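PDB 3RRK: V-type ATPase 116 kDa subunit from Meiothermus ruber, which is the cytoplasmic N-terminal domain of subunit I, the homolog of subunit a, which probably serves as a stator in a rotary proton-transporting V-type ATPase. Local coordinates for residues G149-L154 against A200-L205; D174-E179 against A189-K194. One frame throughout, in Å; residues are numbered along the deposited sequence.

Contact 1: residues G149-L154 against A200-L205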
loop_
_atom_site.group_PDB
_atom_site.type_symbol
_atom_site.label_atom_id
_atom_site.label_comp_id
_atom_site.label_asym_id
_atom_site.label_seq_id
_atom_site.Cartn_x
_atom_site.Cartn_y
_atom_site.Cartn_z
ATOM N N GLY A 149 35.994 -11.567 -18.142
ATOM C CA GLY A 149 34.823 -10.754 -17.870
ATOM C C GLY A 149 33.764 -10.819 -18.963
ATOM O O GLY A 149 34.068 -10.751 -20.156
ATOM N N VAL A 150 32.508 -10.949 -18.554
ATOM C CA VAL A 150 31.413 -10.995 -19.509
ATOM C C VAL A 150 30.446 -9.836 -19.344
ATOM O O VAL A 150 30.302 -9.275 -18.257
ATOM C CB VAL A 150 30.616 -12.298 -19.396
ATOM C CG1 VAL A 150 31.570 -13.465 -19.264
ATOM C CG2 VAL A 150 29.648 -12.230 -18.214
ATOM N N ILE A 151 29.797 -9.477 -20.444
ATOM C CA ILE A 151 28.746 -8.481 -20.416
ATOM C C ILE A 151 27.608 -8.964 -21.274
ATOM O O ILE A 151 27.768 -9.143 -22.485
ATOM C CB ILE A 151 29.195 -7.129 -20.984
ATOM C CG1 ILE A 151 30.403 -6.589 -20.232
ATOM C CG2 ILE A 151 28.070 -6.138 -20.875
ATOM C CD1 ILE A 151 30.964 -5.316 -20.841
ATOM N N PRO A 152 26.455 -9.204 -20.645
ATOM C CA PRO A 152 25.215 -9.424 -21.389
ATOM C C PRO A 152 24.650 -8.067 -21.739
ATOM O O PRO A 152 24.871 -7.107 -20.997
ATOM C CB PRO A 152 24.319 -10.118 -20.366
ATOM C CG PRO A 152 24.767 -9.563 -19.067
ATOM C CD PRO A 152 26.246 -9.264 -19.190
ATOM N N PHE A 153 23.952 -7.975 -22.861
ATOM C CA PHE A 153 23.327 -6.718 -23.256
ATOM C C PHE A 153 22.386 -6.945 -24.430
ATOM O O PHE A 153 22.574 -7.866 -25.205
ATOM C CB PHE A 153 24.394 -5.674 -23.600
ATOM C CG PHE A 153 25.157 -5.969 -24.862
ATOM C CD1 PHE A 153 26.242 -6.829 -24.848
ATOM C CD2 PHE A 153 24.791 -5.379 -26.063
ATOM C CE1 PHE A 153 26.944 -7.095 -26.006
ATOM C CE2 PHE A 153 25.494 -5.637 -27.227
ATOM C CZ PHE A 153 26.573 -6.496 -27.201
ATOM N N LEU A 154 21.358 -6.113 -24.554
ATOM C CA LEU A 154 20.389 -6.278 -25.629
ATOM C C LEU A 154 20.673 -5.365 -26.814
ATOM O O LEU A 154 21.171 -4.247 -26.668
ATOM C CB LEU A 154 18.971 -6.036 -25.123
ATOM C CG LEU A 154 18.378 -6.962 -24.068
ATOM C CD1 LEU A 154 16.978 -6.466 -23.709
ATOM C CD2 LEU A 154 18.331 -8.395 -24.560
ATOM N N ALA A 200 37.079 -1.603 -21.159
ATOM C CA ALA A 200 37.316 -1.205 -22.544
ATOM C C ALA A 200 36.160 -1.663 -23.410
ATOM O O ALA A 200 35.802 -1.019 -24.393
ATOM C CB ALA A 200 38.631 -1.804 -23.051
ATOM N N ALA A 201 35.596 -2.802 -23.039
ATOM C CA ALA A 201 34.459 -3.361 -23.738
ATOM C C ALA A 201 33.197 -2.569 -23.383
ATOM O O ALA A 201 32.366 -2.275 -24.243
ATOM C CB ALA A 201 34.303 -4.824 -23.359
ATOM N N ARG A 202 33.063 -2.234 -22.103
ATOM C CA ARG A 202 31.938 -1.441 -21.628
ATOM C C ARG A 202 31.913 -0.081 -22.337
ATOM O O ARG A 202 30.871 0.366 -22.814
ATOM C CB ARG A 202 32.021 -1.257 -20.115
ATOM C CG ARG A 202 30.716 -0.823 -19.484
ATOM C CD ARG A 202 30.837 -0.641 -17.986
ATOM N NE ARG A 202 31.362 -1.836 -17.327
ATOM C CZ ARG A 202 30.675 -2.955 -17.131
ATOM N NH1 ARG A 202 29.424 -3.045 -17.563
ATOM N NH2 ARG A 202 31.244 -3.984 -16.508
ATOM N N SER A 203 33.073 0.559 -22.411
ATOM C CA SER A 203 33.218 1.812 -23.132
ATOM C C SER A 203 32.748 1.711 -24.588
ATOM O O SER A 203 32.128 2.633 -25.124
ATOM C CB SER A 203 34.667 2.292 -23.080
ATOM O OG SER A 203 34.923 3.211 -24.135
ATOM N N SER A 204 33.041 0.596 -25.231
ATOM C CA SER A 204 32.591 0.423 -26.600
ATOM C C SER A 204 31.081 0.417 -26.681
ATOM O O SER A 204 30.514 1.042 -27.569
ATOM C CB SER A 204 33.152 -0.855 -27.196
ATOM O OG SER A 204 34.564 -0.808 -27.154
ATOM N N LEU A 205 30.422 -0.285 -25.760
ATOM C CA LEU A 205 28.962 -0.295 -25.747
ATOM C C LEU A 205 28.462 1.100 -25.461
ATOM O O LEU A 205 27.516 1.587 -26.086
ATOM C CB LEU A 205 28.413 -1.245 -24.692
ATOM C CG LEU A 205 28.887 -2.699 -24.647
ATOM C CD1 LEU A 205 27.980 -3.512 -23.728
ATOM C CD2 LEU A 205 28.929 -3.306 -26.027
#

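Contact 2: residues D174-E179 against A189-K194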
loop_
_atom_site.group_PDB
_atom_site.type_symbol
_atom_site.label_atom_id
_atom_site.label_comp_id
_atom_site.label_asym_id
_atom_site.label_seq_id
_atom_site.Cartn_x
_atom_site.Cartn_y
_atom_site.Cartn_z
ATOM N N ASP A 174 41.413 -9.027 -31.667
ATOM C CA ASP A 174 40.850 -10.368 -31.651
ATOM C C ASP A 174 40.712 -10.914 -30.231
ATOM O O ASP A 174 40.499 -12.114 -30.044
ATOM C CB ASP A 174 41.720 -11.314 -32.491
ATOM C CG ASP A 174 43.221 -11.069 -32.302
ATOM O OD1 ASP A 174 43.623 -10.487 -31.267
ATOM O OD2 ASP A 174 44.005 -11.463 -33.197
ATOM N N ARG A 175 40.846 -10.037 -29.238
ATOM C CA ARG A 175 40.749 -10.446 -27.835
ATOM C C ARG A 175 39.340 -10.241 -27.270
ATOM O O ARG A 175 39.159 -9.562 -26.250
ATOM C CB ARG A 175 41.754 -9.684 -26.969
ATOM C CG ARG A 175 43.194 -9.828 -27.367
ATOM C CD ARG A 175 44.045 -8.791 -26.662
ATOM N NE ARG A 175 43.637 -7.439 -27.029
ATOM C CZ ARG A 175 44.247 -6.331 -26.623
ATOM N NH1 ARG A 175 45.308 -6.411 -25.829
ATOM N NH2 ARG A 175 43.796 -5.144 -27.011
ATOM N N PHE A 176 38.351 -10.824 -27.939
ATOM C CA PHE A 176 36.974 -10.831 -27.453
ATOM C C PHE A 176 36.150 -11.846 -28.228
ATOM O O PHE A 176 36.520 -12.265 -29.331
ATOM C CB PHE A 176 36.320 -9.449 -27.581
ATOM C CG PHE A 176 35.972 -9.065 -28.994
ATOM C CD1 PHE A 176 34.713 -9.343 -29.514
ATOM C CD2 PHE A 176 36.904 -8.422 -29.806
ATOM C CE1 PHE A 176 34.385 -8.981 -30.820
ATOM C CE2 PHE A 176 36.589 -8.057 -31.113
ATOM C CZ PHE A 176 35.327 -8.334 -31.622
ATOM N N VAL A 177 35.024 -12.227 -27.644
ATOM C CA VAL A 177 34.066 -13.104 -28.300
ATOM C C VAL A 177 32.682 -12.466 -28.244
ATOM O O VAL A 177 32.136 -12.214 -27.169
ATOM C CB VAL A 177 34.022 -14.489 -27.629
ATOM C CG1 VAL A 177 32.851 -15.294 -28.157
ATOM C CG2 VAL A 177 35.336 -15.227 -27.852
ATOM N N LEU A 178 32.114 -12.189 -29.407
ATOM C CA LEU A 178 30.781 -11.616 -29.450
ATOM C C LEU A 178 29.799 -12.602 -30.069
ATOM O O LEU A 178 29.860 -12.891 -31.256
ATOM C CB LEU A 178 30.793 -10.294 -30.211
ATOM C CG LEU A 178 29.450 -9.568 -30.275
ATOM C CD1 LEU A 178 28.823 -9.381 -28.873
ATOM C CD2 LEU A 178 29.614 -8.237 -31.003
ATOM N N GLU A 179 28.907 -13.134 -29.248
ATOM C CA GLU A 179 27.899 -14.063 -29.727
ATOM C C GLU A 179 26.529 -13.572 -29.301
ATOM O O GLU A 179 26.405 -12.799 -28.352
ATOM C CB GLU A 179 28.171 -15.462 -29.182
ATOM C CG GLU A 179 29.464 -16.076 -29.705
ATOM C CD GLU A 179 29.498 -16.180 -31.229
ATOM O OE1 GLU A 179 28.544 -16.745 -31.809
ATOM O OE2 GLU A 179 30.474 -15.692 -31.846
ATOM N N ALA A 189 22.783 -10.555 -26.566
ATOM C CA ALA A 189 24.184 -10.655 -26.939
ATOM C C ALA A 189 25.045 -10.785 -25.699
ATOM O O ALA A 189 24.636 -10.405 -24.607
ATOM C CB ALA A 189 24.604 -9.444 -27.738
ATOM N N LEU A 190 26.242 -11.323 -25.874
ATOM C CA LEU A 190 27.187 -11.438 -24.787
ATOM C C LEU A 190 28.584 -11.158 -25.327
ATOM O O LEU A 190 28.945 -11.632 -26.405
ATOM C CB LEU A 190 27.118 -12.845 -24.199
ATOM C CG LEU A 190 28.063 -13.155 -23.035
ATOM C CD1 LEU A 190 27.460 -12.667 -21.735
ATOM C CD2 LEU A 190 28.353 -14.646 -22.965
ATOM N N VAL A 191 29.359 -10.365 -24.593
ATOM C CA VAL A 191 30.758 -10.168 -24.934
ATOM C C VAL A 191 31.610 -10.801 -23.861
ATOM O O VAL A 191 31.252 -10.779 -22.682
ATOM C CB VAL A 191 31.157 -8.698 -24.998
ATOM C CG1 VAL A 191 32.521 -8.560 -25.702
ATOM C CG2 VAL A 191 30.105 -7.914 -25.718
ATOM N N VAL A 192 32.743 -11.350 -24.290
ATOM C CA VAL A 192 33.702 -11.987 -23.412
ATOM C C VAL A 192 35.098 -11.444 -23.683
ATOM O O VAL A 192 35.539 -11.353 -24.830
ATOM C CB VAL A 192 33.703 -13.498 -23.624
ATOM C CG1 VAL A 192 34.697 -14.168 -22.671
ATOM C CG2 VAL A 192 32.288 -14.042 -23.441
ATOM N N VAL A 193 35.791 -11.087 -22.615
ATOM C CA VAL A 193 37.043 -10.357 -22.729
ATOM C C VAL A 193 37.949 -10.754 -21.573
ATOM O O VAL A 193 37.497 -11.362 -20.601
ATOM C CB VAL A 193 36.789 -8.822 -22.672
ATOM C CG1 VAL A 193 36.299 -8.293 -24.008
ATOM C CG2 VAL A 193 35.782 -8.488 -21.582
ATOM N N LYS A 194 39.230 -10.427 -21.672
ATOM C CA LYS A 194 40.091 -10.540 -20.511
ATOM C C LYS A 194 39.452 -9.717 -19.391
ATOM O O LYS A 194 38.950 -8.617 -19.633
ATOM C CB LYS A 194 41.502 -10.034 -20.834
ATOM C CG LYS A 194 42.262 -10.898 -21.855
ATOM C CD LYS A 194 43.535 -10.226 -22.396
ATOM C CE LYS A 194 44.623 -10.099 -21.337
ATOM N NZ LYS A 194 45.952 -9.801 -21.940
#

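Contact 1: residues G149-L154 against A200-L205
Ile151 turns CG1 anti to its own carbonyl carbon (chi1 -57°), Leu205 does likewise with CG, and this brings the two side chains alongside each other. Ile151 extends CG1 and CD1 toward the helix, while its CG2 branch meets Leu205 CD1 at 3.9 Å. The two chains overlap in passing, each pointing the opposite way to the other. In Phe153, chi1 of 69° tucks CG between the two backbone branches and turns one ring face to Leu205. Leu205 CD1 lies 4.2 Å from the centroid of the Phe153 ring, a CH-pi contact over the face but displaced toward the rim. The second methyl, Leu205 CD2, reaches Phe153 CZ at 4.1 Å.

This is a helix packed on a sheet in the alpha/beta lobe at the end of the elongated molecule far from both termini. Strand 148-155 is an outer strand of a three-stranded antiparallel sheet, and helix 198-206 runs nearly parallel to it. The segment axes are 9.8 Å apart at an angle of 19°. Helix 158-172 borders the same layer, with Val164 against Phe153 and Leu168 against Ala201.

Nearer the start of the strand, Ile151 CD1 rests on the helix backbone, 3.9 Å from Arg202 N, and touches Ala201 CB at 4.2 Å. The same methyl lies over one face of the Arg202 guanidinium, near its rim. The charge of that group is met by salt bridges from Arg202 NE to Glu199 and from Arg202 NH1 to Glu212.

Contact 2: residues D174-E179 against A189-K194
Val177 and Val192 face each other in a beta hairpin formed by strands 177-182 and 187-194. The strands run antiparallel, with segment axes 4.8 Å apart. Strand 187-194 is the middle strand of the three-stranded sheet, so its other edge bonds to strand 148-155.

Four backbone hydrogen bonds hold the pair. Val177 N donates to Val192 O at 3.0 Å. The return bond, Val192 N to Val177 O, is more bent, with 138° at the hydrogen. Glu179 and Leu190 make the next reciprocal pair, and Leu190 N to Glu179 O is 2.9 Å. Leu178 and Val191 form the non-hydrogen-bonded pair between them.

CA-H...O contacts supplement these bonds. Leu190 O takes one from Leu178 CA, and Val177 O takes one from Val191 CA at 3.3 Å.

Apolar contacts differ on the two faces. On the face of Val177 and Val192, the two CB atoms are 4.1 Å apart, and Leu190 packs on Leu138 of helix 94-138. On the face of Leu178 and Val191, helix 158-172 covers the sheet through Val164 and Leu168. Leu178 holds CG anti to its backbone N (chi1 -178°), and its end bends toward the partner strand. There CD1 meets Val191 CG2 at 3.7 Å. Near the start of the hairpin, Phe176 CB packs on Val193 CG1 at 3.8 Å. The Phe176 ring itself leads away from the strand, and Leu178 CB lies in plane at its edge.

Contacts 1 and 2 share one sheet, and their centres are about 8 Å apart. Gly149 N of contact 1 is 2.9 Å from Val193 O of contact 2, a probable hydrogen bond. Ile151 O and Val191 N are also 2.9 Å apart and probably bonded. The side chains join as well: Phe153 CE1 packs on Val191 CG2, so the ring that receives Leu205 also meets the hairpin. Helix 198-206 follows strand 187-194 in the chain after a short turn of three residues. At that end, Lys194 NZ of contact 2 forms a salt bridge to a bound sulfonic acid buffer molecule, probably from the crystallisation liquor.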